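Local coordinates for cytochrome c (Pseudomonas aeruginosa, PDB 6RTE), which acts in heme d1 biosynthesis as the dihydro-heme d1 dehydrogenase NirN, and carries a heme c alongside an eight-bladed beta-propeller, at residues R191-A196 with T203-Y208; N221-A226 with R269-Y274; P356-G361 with F372-I377; L441-G446 with V473-H478. All blocks are in the same frame, centred on the assembly; numbering follows the deposited sequence.

Interaction 1: residues R191-A196 with T203-Y208; sequences RLVYFA and TLYDLY
R191 and D206 both turn CG away from their own backbone N (chi1 170° and 178°), and the R191 chain stays extended as far as NE. This brings the arginine beside the carboxylate and across the Y208 ring. The guanidinium grips D206 side-on. NE of R191 donates to OD1 of D206 at 2.9 Å, and NH2 of R191 donates to OD2 of D206 at 2.8 Å. Both bonds are nearly straight, and both oxygens lie close to the guanidinium plane. The carboxylate is twisted 41° from that plane, so the nitrogens meet it from above its own plane. N of Y208 reaches OD1 from the opposite face and forms an Asx turn. OD2 also accepts from N209. These bonds fix the rotation of the carboxylate. CG of R191 sits 3.6 Å from the Y208 ring centroid, directly over the face, as a CH-pi contact. The guanidinium and this ring are almost parallel. On the sheet face with L192 and D206, CD1 of L204 lies over the Y194 ring near its rim, 3.4 Å from CE2 of Y194. The Y194 hydroxyl is bound to O of A249. On the other face, CG1 of V193 packs 3.6 Å from CB of Y205, and F195 brings its ring edge to the same CB. V193 and Y205 exchange two backbone bonds, as do F195 and T203. L207 N to R191 O, 2.9 Å, adds one more beyond the strands. This is an antiparallel beta hairpin, formed by the two middle strands of a propeller blade.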
loop_
_atom_site.group_PDB
_atom_site.type_symbol
_atom_site.label_atom_id
_atom_site.label_comp_id
_atom_site.label_asym_id
_atom_site.label_seq_id
_atom_site.Cartn_x
_atom_site.Cartn_y
_atom_site.Cartn_z
ATOM N N ARG A 191 -18.481 3.661 3.051
ATOM C CA ARG A 191 -19.017 4.355 1.887
ATOM C C ARG A 191 -17.921 5.009 1.053
ATOM O O ARG A 191 -18.026 5.061 -0.187
ATOM C CB ARG A 191 -20.024 5.420 2.317
ATOM C CG ARG A 191 -20.428 6.327 1.160
ATOM C CD ARG A 191 -21.434 7.380 1.565
ATOM N NE ARG A 191 -21.602 8.366 0.497
ATOM C CZ ARG A 191 -22.344 9.460 0.603
ATOM N NH1 ARG A 191 -23.027 9.707 1.722
ATOM N NH2 ARG A 191 -22.420 10.292 -0.419
ATOM N N LEU A 192 -16.887 5.548 1.704
ATOM C CA LEU A 192 -15.841 6.296 1.019
ATOM C C LEU A 192 -14.536 5.503 0.982
ATOM O O LEU A 192 -14.210 4.761 1.917
ATOM C CB LEU A 192 -15.608 7.646 1.701
ATOM C CG LEU A 192 -16.838 8.543 1.891
ATOM C CD1 LEU A 192 -16.471 9.738 2.756
ATOM C CD2 LEU A 192 -17.428 9.001 0.554
ATOM N N VAL A 193 -13.779 5.677 -0.097
ATOM C CA VAL A 193 -12.496 4.993 -0.263
ATOM C C VAL A 193 -11.446 6.024 -0.662
ATOM O O VAL A 193 -11.715 6.944 -1.450
ATOM C CB VAL A 193 -12.591 3.821 -1.263
ATOM C CG1 VAL A 193 -13.144 4.252 -2.581
ATOM C CG2 VAL A 193 -11.232 3.141 -1.445
ATOM N N TYR A 194 -10.263 5.885 -0.074
ATOM C CA TYR A 194 -9.168 6.845 -0.186
ATOM C C TYR A 194 -7.971 6.145 -0.810
ATOM O O TYR A 194 -7.538 5.101 -0.317
ATOM C CB TYR A 194 -8.800 7.416 1.195
ATOM C CG TYR A 194 -9.942 8.101 1.907
ATOM C CD1 TYR A 194 -10.941 7.362 2.551
ATOM C CD2 TYR A 194 -10.039 9.482 1.929
ATOM C CE1 TYR A 194 -12.003 7.995 3.193
ATOM C CE2 TYR A 194 -11.103 10.125 2.571
ATOM C CZ TYR A 194 -12.078 9.380 3.195
ATOM O OH TYR A 194 -13.130 10.031 3.828
ATOM N N PHE A 195 -7.462 6.710 -1.903
ATOM C CA PHE A 195 -6.325 6.178 -2.627
ATOM C C PHE A 195 -5.136 7.127 -2.493
ATOM O O PHE A 195 -5.303 8.349 -2.502
ATOM C CB PHE A 195 -6.646 6.008 -4.121
ATOM C CG PHE A 195 -7.817 5.108 -4.408
ATOM C CD1 PHE A 195 -7.638 3.736 -4.547
ATOM C CD2 PHE A 195 -9.090 5.640 -4.581
ATOM C CE1 PHE A 195 -8.723 2.897 -4.844
ATOM C CE2 PHE A 195 -10.179 4.811 -4.881
ATOM C CZ PHE A 195 -9.994 3.441 -5.010
ATOM N N ALA A 196 -3.938 6.566 -2.405
ATOM C CA ALA A 196 -2.708 7.347 -2.479
ATOM C C ALA A 196 -1.909 6.871 -3.680
ATOM O O ALA A 196 -1.857 5.668 -3.968
ATOM C CB ALA A 196 -1.884 7.218 -1.196
ATOM N N THR A 203 -6.898 10.568 -3.671
ATOM C CA THR A 203 -8.197 10.561 -4.333
ATOM C C THR A 203 -9.256 10.059 -3.357
ATOM O O THR A 203 -9.072 9.025 -2.709
ATOM C CB THR A 203 -8.178 9.670 -5.592
ATOM O OG1 THR A 203 -7.132 10.096 -6.479
ATOM C CG2 THR A 203 -9.521 9.717 -6.346
ATOM N N LEU A 204 -10.358 10.800 -3.249
ATOM C CA LEU A 204 -11.525 10.399 -2.468
ATOM C C LEU A 204 -12.630 9.984 -3.427
ATOM O O LEU A 204 -13.025 10.763 -4.298
ATOM C CB LEU A 204 -11.990 11.541 -1.566
ATOM C CG LEU A 204 -13.313 11.355 -0.812
ATOM C CD1 LEU A 204 -13.326 10.065 -0.002
ATOM C CD2 LEU A 204 -13.559 12.575 0.075
ATOM N N TYR A 205 -13.141 8.761 -3.255
ATOM C CA TYR A 205 -14.142 8.182 -4.140
ATOM C C TYR A 205 -15.354 7.770 -3.323
ATOM O O TYR A 205 -15.213 7.102 -2.296
ATOM C CB TYR A 205 -13.564 6.973 -4.881
ATOM C CG TYR A 205 -14.446 6.410 -5.968
ATOM C CD1 TYR A 205 -14.432 6.953 -7.242
ATOM C CD2 TYR A 205 -15.266 5.318 -5.727
ATOM C CE1 TYR A 205 -15.223 6.431 -8.253
ATOM C CE2 TYR A 205 -16.068 4.790 -6.737
ATOM C CZ TYR A 205 -16.034 5.355 -7.990
ATOM O OH TYR A 205 -16.804 4.848 -8.988
ATOM N N ASP A 206 -16.537 8.160 -3.787
ATOM C CA ASP A 206 -17.801 7.858 -3.127
ATOM C C ASP A 206 -18.387 6.602 -3.760
ATOM O O ASP A 206 -18.875 6.640 -4.892
ATOM C CB ASP A 206 -18.760 9.036 -3.258
ATOM C CG ASP A 206 -20.126 8.757 -2.636
ATOM O OD1 ASP A 206 -20.319 7.684 -2.023
ATOM O OD2 ASP A 206 -21.006 9.626 -2.779
ATOM N N LEU A 207 -18.333 5.482 -3.032
ATOM C CA LEU A 207 -18.819 4.223 -3.594
ATOM C C LEU A 207 -20.315 4.258 -3.845
ATOM O O LEU A 207 -20.794 3.630 -4.803
ATOM C CB LEU A 207 -18.467 3.057 -2.670
ATOM C CG LEU A 207 -16.986 2.669 -2.605
ATOM C CD1 LEU A 207 -16.719 1.766 -1.403
ATOM C CD2 LEU A 207 -16.553 1.994 -3.901
ATOM N N TYR A 208 -21.079 4.977 -3.015
ATOM C CA TYR A 208 -22.525 4.998 -3.210
ATOM C C TYR A 208 -22.910 5.679 -4.520
ATOM O O TYR A 208 -23.849 5.245 -5.199
ATOM C CB TYR A 208 -23.236 5.709 -2.055
ATOM C CG TYR A 208 -23.264 4.951 -0.755
ATOM C CD1 TYR A 208 -22.573 3.760 -0.602
ATOM C CD2 TYR A 208 -23.983 5.441 0.329
ATOM C CE1 TYR A 208 -22.575 3.081 0.597
ATOM C CE2 TYR A 208 -24.001 4.763 1.533
ATOM C CZ TYR A 208 -23.298 3.582 1.659
ATOM O OH TYR A 208 -23.307 2.899 2.847
#

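Interaction 2: residues N221-A226 with R269-Y274; sequences NTRNLA and RVSAVY
Two neighbouring blades of the beta-propeller meet here through their innermost strands. R223 and N224 of strand 221-227 reach across to S271 and V273 of strand 270-276. The short strand segments run nearly parallel, 11° apart, with axes 5.7 Å apart at closest. No backbone-to-backbone hydrogen bond joins them, so side chains bridge the gap. Both strands carry a classic beta bulge at this point. R223 and N224 together face G237, and S271 and A272 together face A285. The R223 chain bends at chi2 and chi3, which turns the edge of the guanidinium toward the S271 carbonyl, with O of S271 close to its plane. NE of R223 donates to O of S271 at 2.8 Å. The bond is nearly straight, and it falls on a lone pair in the carbonyl plane. NH2 of R223 gives a longer, more bent bond of 3.2 Å to OG of S271, which lies tilted from the guanidinium plane. The S271 hydroxyl is also bonded to D315. The curl of R223 puts its CG 3.3 Å from O of V270, a buried carbonyl that has no hydrogen-bonding partner. The N224 amide uses both of its polar atoms on V273, so it stands in for a pair of backbone groups. OD1 of N224 accepts from N of V273 at 2.9 Å, and ND2 of N224 donates to O of V273 at 2.9 Å. Further along, CG2 of V273 sits between its own N and carbonyl carbon. From there it touches CB of A226 at 3.8 Å.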
loop_
_atom_site.group_PDB
_atom_site.type_symbol
_atom_site.label_atom_id
_atom_site.label_comp_id
_atom_site.label_asym_id
_atom_site.label_seq_id
_atom_site.Cartn_x
_atom_site.Cartn_y
_atom_site.Cartn_z
ATOM N N ASN A 221 6.519 12.408 -3.374
ATOM C CA ASN A 221 6.692 10.958 -3.348
ATOM C C ASN A 221 6.056 10.478 -2.051
ATOM O O ASN A 221 6.524 10.822 -0.952
ATOM C CB ASN A 221 8.156 10.550 -3.439
ATOM C CG ASN A 221 8.334 9.054 -3.623
ATOM O OD1 ASN A 221 8.691 8.342 -2.690
ATOM N ND2 ASN A 221 8.081 8.575 -4.826
ATOM N N THR A 222 4.987 9.702 -2.178
ATOM C CA THR A 222 4.126 9.342 -1.058
ATOM C C THR A 222 4.231 7.847 -0.788
ATOM O O THR A 222 4.397 7.050 -1.714
ATOM C CB THR A 222 2.677 9.729 -1.359
ATOM O OG1 THR A 222 2.582 11.155 -1.386
ATOM C CG2 THR A 222 1.711 9.182 -0.300
ATOM N N ARG A 223 4.162 7.475 0.488
ATOM C CA ARG A 223 4.250 6.079 0.903
ATOM C C ARG A 223 2.871 5.448 1.094
ATOM O O ARG A 223 2.542 4.461 0.433
ATOM C CB ARG A 223 5.081 5.965 2.189
ATOM C CG ARG A 223 6.567 6.239 1.983
ATOM C CD ARG A 223 7.294 5.042 1.362
ATOM N NE ARG A 223 7.594 4.039 2.382
ATOM C CZ ARG A 223 8.402 3.000 2.204
ATOM N NH1 ARG A 223 8.993 2.798 1.034
ATOM N NH2 ARG A 223 8.614 2.162 3.205
ATOM N N ASN A 224 2.057 5.985 1.990
ATOM C CA ASN A 224 0.706 5.468 2.162
ATOM C C ASN A 224 -0.107 6.498 2.933
ATOM O O ASN A 224 0.372 7.594 3.258
ATOM C CB ASN A 224 0.706 4.087 2.852
ATOM C CG ASN A 224 0.916 4.170 4.357
ATOM O OD1 ASN A 224 1.695 4.975 4.854
ATOM N ND2 ASN A 224 0.197 3.327 5.094
ATOM N N LEU A 225 -1.365 6.159 3.195
ATOM C CA LEU A 225 -2.207 7.023 4.009
ATOM C C LEU A 225 -3.039 6.170 4.943
ATOM O O LEU A 225 -3.116 4.946 4.810
ATOM C CB LEU A 225 -3.098 7.936 3.147
ATOM C CG LEU A 225 -4.083 7.319 2.156
ATOM C CD1 LEU A 225 -5.268 6.657 2.844
ATOM C CD2 LEU A 225 -4.554 8.425 1.215
ATOM N N ALA A 226 -3.658 6.843 5.907
ATOM C CA ALA A 226 -4.478 6.198 6.918
ATOM C C ALA A 226 -5.650 7.128 7.202
ATOM O O ALA A 226 -5.546 8.347 7.049
ATOM C CB ALA A 226 -3.675 5.900 8.197
ATOM N N ARG A 269 12.335 10.820 6.419
ATOM C CA ARG A 269 11.230 10.320 5.625
ATOM C C ARG A 269 10.245 9.581 6.528
ATOM O O ARG A 269 10.624 9.022 7.559
ATOM C CB ARG A 269 11.741 9.372 4.540
ATOM C CG ARG A 269 12.681 10.013 3.542
ATOM C CD ARG A 269 13.365 8.966 2.660
ATOM N NE ARG A 269 14.327 8.169 3.425
ATOM C CZ ARG A 269 15.030 7.161 2.923
ATOM N NH1 ARG A 269 14.898 6.825 1.645
ATOM N NH2 ARG A 269 15.873 6.499 3.699
ATOM N N VAL A 270 8.973 9.602 6.146
ATOM C CA VAL A 270 7.961 8.786 6.811
ATOM C C VAL A 270 7.897 7.459 6.078
ATOM O O VAL A 270 7.678 7.427 4.866
ATOM C CB VAL A 270 6.585 9.475 6.820
ATOM C CG1 VAL A 270 5.543 8.519 7.388
ATOM C CG2 VAL A 270 6.634 10.760 7.648
ATOM N N SER A 271 8.071 6.356 6.811
ATOM C CA SER A 271 7.995 5.053 6.178
ATOM C C SER A 271 6.546 4.619 5.945
ATOM O O SER A 271 6.206 4.139 4.857
ATOM C CB SER A 271 8.725 4.016 7.020
ATOM O OG SER A 271 8.664 2.772 6.349
ATOM N N ALA A 272 5.687 4.774 6.952
ATOM C CA ALA A 272 4.288 4.369 6.824
ATOM C C ALA A 272 3.479 4.973 7.962
ATOM O O ALA A 272 4.001 5.195 9.061
ATOM C CB ALA A 272 4.154 2.837 6.836
ATOM N N VAL A 273 2.184 5.222 7.686
ATOM C CA VAL A 273 1.232 5.684 8.684
ATOM C C VAL A 273 0.186 4.594 8.878
ATOM O O VAL A 273 -0.168 3.879 7.938
ATOM C CB VAL A 273 0.570 7.021 8.276
ATOM C CG1 VAL A 273 1.631 8.122 8.165
ATOM C CG2 VAL A 273 -0.193 6.899 6.947
ATOM N N TYR A 274 -0.293 4.458 10.118
ATOM C CA TYR A 274 -1.275 3.445 10.479
ATOM C C TYR A 274 -2.297 4.052 11.435
ATOM O O TYR A 274 -2.010 5.010 12.153
ATOM C CB TYR A 274 -0.634 2.230 11.159
ATOM C CG TYR A 274 0.607 1.677 10.477
ATOM C CD1 TYR A 274 1.873 2.175 10.782
ATOM C CD2 TYR A 274 0.513 0.663 9.544
ATOM C CE1 TYR A 274 3.018 1.672 10.165
ATOM C CE2 TYR A 274 1.649 0.150 8.916
ATOM C CZ TYR A 274 2.895 0.656 9.236
ATOM O OH TYR A 274 4.022 0.151 8.620
#

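Interaction 3: residues P356-G361 with F372-I377; sequences PHLGSG and FATPNI
The F372 ring turns an edge toward the 356-361 loop. O of L358 lies near the ring plane, 3.9 Å from CZ of F372. The L358 side chain lies nearly perpendicular to the phenylalanine and brings CD2 to 3.9 Å from CE2 of F372. The H357 ring has N of S360 over the centre of one face, and its ND1 is bonded to D316. CB of H357 packs 3.7 Å from CG1 of I377. This is the start of a propeller blade: the loop leads into the blade's innermost strand, 362-365, and folds back over the end of the next one, 370-374. H357 is the centre of an inverse gamma turn, followed by a short 3-10 segment at 358-360. N of H357 donates to O of P375 at 3.1 Å and approaches from well above the carbonyl plane. P356 and N376 form a single backbone bridge beside it. The N376 amide also holds the loop, through its ND2 bond to O of S353. G361 has no side chain, and the backbones come very close there. CA of G361 is 2.9 Å from O of A373, and C of G361 is 3.5 Å from CE1 of F372.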
loop_
_atom_site.group_PDB
_atom_site.type_symbol
_atom_site.label_atom_id
_atom_site.label_comp_id
_atom_site.label_asym_id
_atom_site.label_seq_id
_atom_site.Cartn_x
_atom_site.Cartn_y
_atom_site.Cartn_z
ATOM N N PRO A 356 11.849 -10.695 7.970
ATOM C CA PRO A 356 10.431 -11.022 7.810
ATOM C C PRO A 356 9.589 -9.786 7.543
ATOM O O PRO A 356 9.865 -8.690 8.036
ATOM C CB PRO A 356 10.064 -11.667 9.153
ATOM C CG PRO A 356 10.989 -11.031 10.127
ATOM C CD PRO A 356 12.276 -10.769 9.381
ATOM N N HIS A 357 8.548 -9.984 6.736
ATOM C CA HIS A 357 7.641 -8.908 6.338
ATOM C C HIS A 357 6.545 -8.802 7.398
ATOM O O HIS A 357 5.407 -9.236 7.213
ATOM C CB HIS A 357 7.084 -9.189 4.947
ATOM C CG HIS A 357 6.221 -8.096 4.401
ATOM N ND1 HIS A 357 6.264 -6.801 4.874
ATOM C CD2 HIS A 357 5.286 -8.108 3.421
ATOM C CE1 HIS A 357 5.394 -6.062 4.209
ATOM N NE2 HIS A 357 4.785 -6.832 3.322
ATOM N N LEU A 358 6.911 -8.211 8.542
ATOM C CA LEU A 358 6.008 -8.198 9.691
ATOM C C LEU A 358 4.699 -7.485 9.383
ATOM O O LEU A 358 3.648 -7.858 9.920
ATOM C CB LEU A 358 6.691 -7.537 10.888
ATOM C CG LEU A 358 7.867 -8.300 11.509
ATOM C CD1 LEU A 358 8.518 -7.450 12.590
ATOM C CD2 LEU A 358 7.418 -9.635 12.072
ATOM N N GLY A 359 4.735 -6.460 8.527
ATOM C CA GLY A 359 3.530 -5.707 8.236
ATOM C C GLY A 359 2.415 -6.554 7.662
ATOM O O GLY A 359 1.239 -6.214 7.804
ATOM N N SER A 360 2.761 -7.664 7.009
ATOM C CA SER A 360 1.779 -8.540 6.386
ATOM C C SER A 360 1.402 -9.737 7.250
ATOM O O SER A 360 0.584 -10.555 6.823
ATOM C CB SER A 360 2.300 -9.037 5.033
ATOM O OG SER A 360 2.427 -7.965 4.118
ATOM N N GLY A 361 1.963 -9.858 8.449
ATOM C CA GLY A 361 1.637 -10.981 9.299
ATOM C C GLY A 361 0.229 -10.893 9.849
ATOM O O GLY A 361 -0.382 -9.828 9.908
ATOM N N PHE A 372 0.845 -15.707 15.938
ATOM C CA PHE A 372 1.166 -14.746 14.889
ATOM C C PHE A 372 2.048 -15.415 13.846
ATOM O O PHE A 372 2.982 -16.148 14.186
ATOM C CB PHE A 372 1.872 -13.510 15.469
ATOM C CG PHE A 372 2.389 -12.546 14.427
ATOM C CD1 PHE A 372 1.537 -11.640 13.812
ATOM C CD2 PHE A 372 3.731 -12.533 14.084
ATOM C CE1 PHE A 372 2.010 -10.746 12.871
ATOM C CE2 PHE A 372 4.211 -11.642 13.137
ATOM C CZ PHE A 372 3.347 -10.745 12.534
ATOM N N ALA A 373 1.741 -15.164 12.575
ATOM C CA ALA A 373 2.481 -15.747 11.464
ATOM C C ALA A 373 2.878 -14.648 10.490
ATOM O O ALA A 373 2.104 -13.717 10.239
ATOM C CB ALA A 373 1.646 -16.809 10.741
ATOM N N THR A 374 4.091 -14.756 9.943
ATOM C CA THR A 374 4.599 -13.737 9.042
ATOM C C THR A 374 5.333 -14.351 7.859
ATOM O O THR A 374 6.115 -15.299 8.034
ATOM C CB THR A 374 5.545 -12.772 9.778
ATOM O OG1 THR A 374 6.023 -11.779 8.861
ATOM C CG2 THR A 374 6.730 -13.522 10.380
ATOM N N PRO A 375 5.105 -13.834 6.640
ATOM C CA PRO A 375 5.939 -14.237 5.500
ATOM C C PRO A 375 7.328 -13.621 5.593
ATOM O O PRO A 375 7.636 -12.960 6.591
ATOM C CB PRO A 375 5.158 -13.715 4.290
ATOM C CG PRO A 375 4.433 -12.514 4.815
ATOM C CD PRO A 375 4.098 -12.820 6.257
ATOM N N ASN A 376 8.160 -13.803 4.570
ATOM C CA ASN A 376 9.563 -13.402 4.641
ATOM C C ASN A 376 10.042 -12.895 3.287
ATOM O O ASN A 376 9.738 -13.488 2.249
ATOM C CB ASN A 376 10.434 -14.576 5.108
ATOM C CG ASN A 376 11.811 -14.135 5.552
ATOM O OD1 ASN A 376 12.649 -13.760 4.731
ATOM N ND2 ASN A 376 12.054 -14.184 6.855
ATOM N N ILE A 377 10.816 -11.806 3.313
ATOM C CA ILE A 377 11.185 -11.109 2.085
ATOM C C ILE A 377 12.371 -11.781 1.390
ATOM O O ILE A 377 12.423 -11.837 0.154
ATOM C CB ILE A 377 11.470 -9.623 2.393
ATOM C CG1 ILE A 377 10.187 -8.937 2.879
ATOM C CG2 ILE A 377 12.031 -8.908 1.168
ATOM C CD1 ILE A 377 10.283 -7.421 3.020
#

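Interaction 4: residues L441-G446 with V473-H478; sequences LRPSPG and VVYDAH
L441 ends a strand, and the chain from R442 onward is loop. It passes Y475 and V473 of the strand 470-476 without a backbone hydrogen bond. The backbones stay well apart: the nearest CA atoms are 7.0 Å apart between P443 and V473, and 9.4 Å apart between L441 and Y475. Side chains fill the gap. The L441 and Y475 side chains run past one another, pointing opposite ways. CD1 of L441 lies over one face of the Y475 ring, 4.0 Å from the centroid and offset toward the rim, in a CH-pi contact. CD2 of L441 is 3.7 Å from CE2 of Y475. Y475 turns CG away from its carbonyl carbon (chi1 -74°), and the ring reaches the loop with its hydroxyl end. This is the packing of adjacent propeller blades. Strand 437-441 is the outermost strand of one blade, and strand 470-476 is the third strand of the next. L463, in the second strand of that blade, touches both L441 and Y475. P443 stands across the end of Y475 and meets it at the ring edge, with CB of P443 3.2 Å from OH of Y475. The same CB packs 3.8 Å from CG2 of V473. The loop is tied down by polar bonds as well. O of P443 accepts from R485, and R442, whose guanidinium has CB of P445 over one face, makes a salt bridge to D425.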
loop_
_atom_site.group_PDB
_atom_site.type_symbol
_atom_site.label_atom_id
_atom_site.label_comp_id
_atom_site.label_asym_id
_atom_site.label_seq_id
_atom_site.Cartn_x
_atom_site.Cartn_y
_atom_site.Cartn_z
ATOM N N LEU A 441 -2.900 -23.773 -4.431
ATOM C CA LEU A 441 -3.722 -23.255 -5.519
ATOM C C LEU A 441 -2.816 -22.621 -6.566
ATOM O O LEU A 441 -1.967 -21.792 -6.231
ATOM C CB LEU A 441 -4.743 -22.228 -5.007
ATOM C CG LEU A 441 -5.884 -22.723 -4.109
ATOM C CD1 LEU A 441 -6.786 -21.563 -3.727
ATOM C CD2 LEU A 441 -6.691 -23.813 -4.784
ATOM N N ARG A 442 -2.997 -23.006 -7.831
ATOM C CA ARG A 442 -2.132 -22.569 -8.928
ATOM C C ARG A 442 -3.001 -22.034 -10.058
ATOM O O ARG A 442 -3.188 -22.703 -11.085
ATOM C CB ARG A 442 -1.242 -23.716 -9.410
ATOM C CG ARG A 442 -0.080 -23.285 -10.289
ATOM C CD ARG A 442 0.834 -24.465 -10.600
ATOM N NE ARG A 442 1.941 -24.096 -11.479
ATOM C CZ ARG A 442 2.774 -24.970 -12.041
ATOM N NH1 ARG A 442 2.630 -26.269 -11.818
ATOM N NH2 ARG A 442 3.754 -24.545 -12.831
ATOM N N PRO A 443 -3.527 -20.813 -9.916
ATOM C CA PRO A 443 -4.530 -20.339 -10.886
ATOM C C PRO A 443 -4.010 -20.241 -12.311
ATOM O O PRO A 443 -4.724 -20.608 -13.252
ATOM C CB PRO A 443 -4.933 -18.964 -10.325
ATOM C CG PRO A 443 -3.778 -18.536 -9.496
ATOM C CD PRO A 443 -3.213 -19.794 -8.899
ATOM N N SER A 444 -2.788 -19.754 -12.500
ATOM C CA SER A 444 -2.196 -19.593 -13.825
ATOM C C SER A 444 -0.779 -20.143 -13.780
ATOM O O SER A 444 0.178 -19.406 -13.496
ATOM C CB SER A 444 -2.205 -18.131 -14.267
ATOM O OG SER A 444 -3.507 -17.727 -14.645
ATOM N N PRO A 445 -0.599 -21.446 -14.061
ATOM C CA PRO A 445 0.746 -22.031 -13.990
ATOM C C PRO A 445 1.781 -21.228 -14.763
ATOM O O PRO A 445 1.621 -20.977 -15.961
ATOM C CB PRO A 445 0.545 -23.432 -14.588
ATOM C CG PRO A 445 -0.879 -23.760 -14.278
ATOM C CD PRO A 445 -1.623 -22.456 -14.390
ATOM N N GLY A 446 2.842 -20.806 -14.079
ATOM C CA GLY A 446 3.920 -20.073 -14.694
ATOM C C GLY A 446 3.905 -18.581 -14.436
ATOM O O GLY A 446 4.931 -17.919 -14.649
ATOM N N VAL A 473 -9.127 -14.331 -9.977
ATOM C CA VAL A 473 -9.648 -15.696 -9.960
ATOM C C VAL A 473 -10.419 -15.911 -8.669
ATOM O O VAL A 473 -9.865 -15.750 -7.568
ATOM C CB VAL A 473 -8.525 -16.739 -10.099
ATOM C CG1 VAL A 473 -9.120 -18.120 -10.400
ATOM C CG2 VAL A 473 -7.549 -16.322 -11.178
ATOM N N VAL A 474 -11.694 -16.287 -8.804
ATOM C CA VAL A 474 -12.596 -16.488 -7.676
ATOM C C VAL A 474 -12.609 -17.970 -7.330
ATOM O O VAL A 474 -12.785 -18.818 -8.211
ATOM C CB VAL A 474 -14.016 -15.991 -8.000
ATOM C CG1 VAL A 474 -14.937 -16.098 -6.771
ATOM C CG2 VAL A 474 -13.970 -14.558 -8.512
ATOM N N TYR A 475 -12.429 -18.277 -6.045
ATOM C CA TYR A 475 -12.404 -19.639 -5.542
ATOM C C TYR A 475 -13.447 -19.808 -4.448
ATOM O O TYR A 475 -13.633 -18.917 -3.616
ATOM C CB TYR A 475 -11.036 -20.001 -4.954
ATOM C CG TYR A 475 -9.939 -20.237 -5.961
ATOM C CD1 TYR A 475 -9.245 -19.174 -6.521
ATOM C CD2 TYR A 475 -9.575 -21.523 -6.326
ATOM C CE1 TYR A 475 -8.232 -19.387 -7.435
ATOM C CE2 TYR A 475 -8.560 -21.746 -7.238
ATOM C CZ TYR A 475 -7.893 -20.672 -7.787
ATOM O OH TYR A 475 -6.885 -20.884 -8.694
ATOM N N ASP A 476 -14.111 -20.960 -4.443
ATOM C CA ASP A 476 -14.904 -21.363 -3.289
ATOM C C ASP A 476 -13.955 -21.663 -2.133
ATOM O O ASP A 476 -13.100 -22.551 -2.240
ATOM C CB ASP A 476 -15.757 -22.583 -3.635
ATOM C CG ASP A 476 -16.748 -22.937 -2.539
ATOM O OD1 ASP A 476 -16.364 -22.926 -1.352
ATOM O OD2 ASP A 476 -17.919 -23.236 -2.874
ATOM N N ALA A 477 -14.097 -20.921 -1.033
ATOM C CA ALA A 477 -13.103 -20.962 0.034
ATOM C C ALA A 477 -13.097 -22.282 0.794
ATOM O O ALA A 477 -12.105 -22.586 1.462
ATOM C CB ALA A 477 -13.337 -19.808 1.012
ATOM N N HIS A 478 -14.172 -23.066 0.718
ATOM C CA HIS A 478 -14.237 -24.355 1.400
ATOM C C HIS A 478 -13.974 -25.526 0.459
ATOM O O HIS A 478 -13.123 -26.371 0.750
ATOM C CB HIS A 478 -15.600 -24.512 2.081
ATOM C CG HIS A 478 -15.849 -23.496 3.152
ATOM N ND1 HIS A 478 -15.285 -23.586 4.407
ATOM C CD2 HIS A 478 -16.586 -22.361 3.151
ATOM C CE1 HIS A 478 -15.669 -22.553 5.135
ATOM N NE2 HIS A 478 -16.459 -21.794 4.396
#

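In the fold
All four contacts belong to the eight-bladed propeller and follow one another along the chain. Interactions 1 and 3 lie within single blades, whereas interactions 2 and 4 join successive blades. Interactions 1 and 2 touch, with centres 18 Å apart: L225 of the strand 221-227 packs on Y194 and A196. The inner strand of the next blade thus packs against the hairpin of interaction 1. Interaction 3 lies across the chain's centre from interaction 1, their centres 28 Å apart. Interaction 2 joins innermost strands, its centre about 9 Å from the centre of the chain, while that of interaction 4 is about 23 Å out. Together they sample the ring's packing within blades, between inner strands and near the rim.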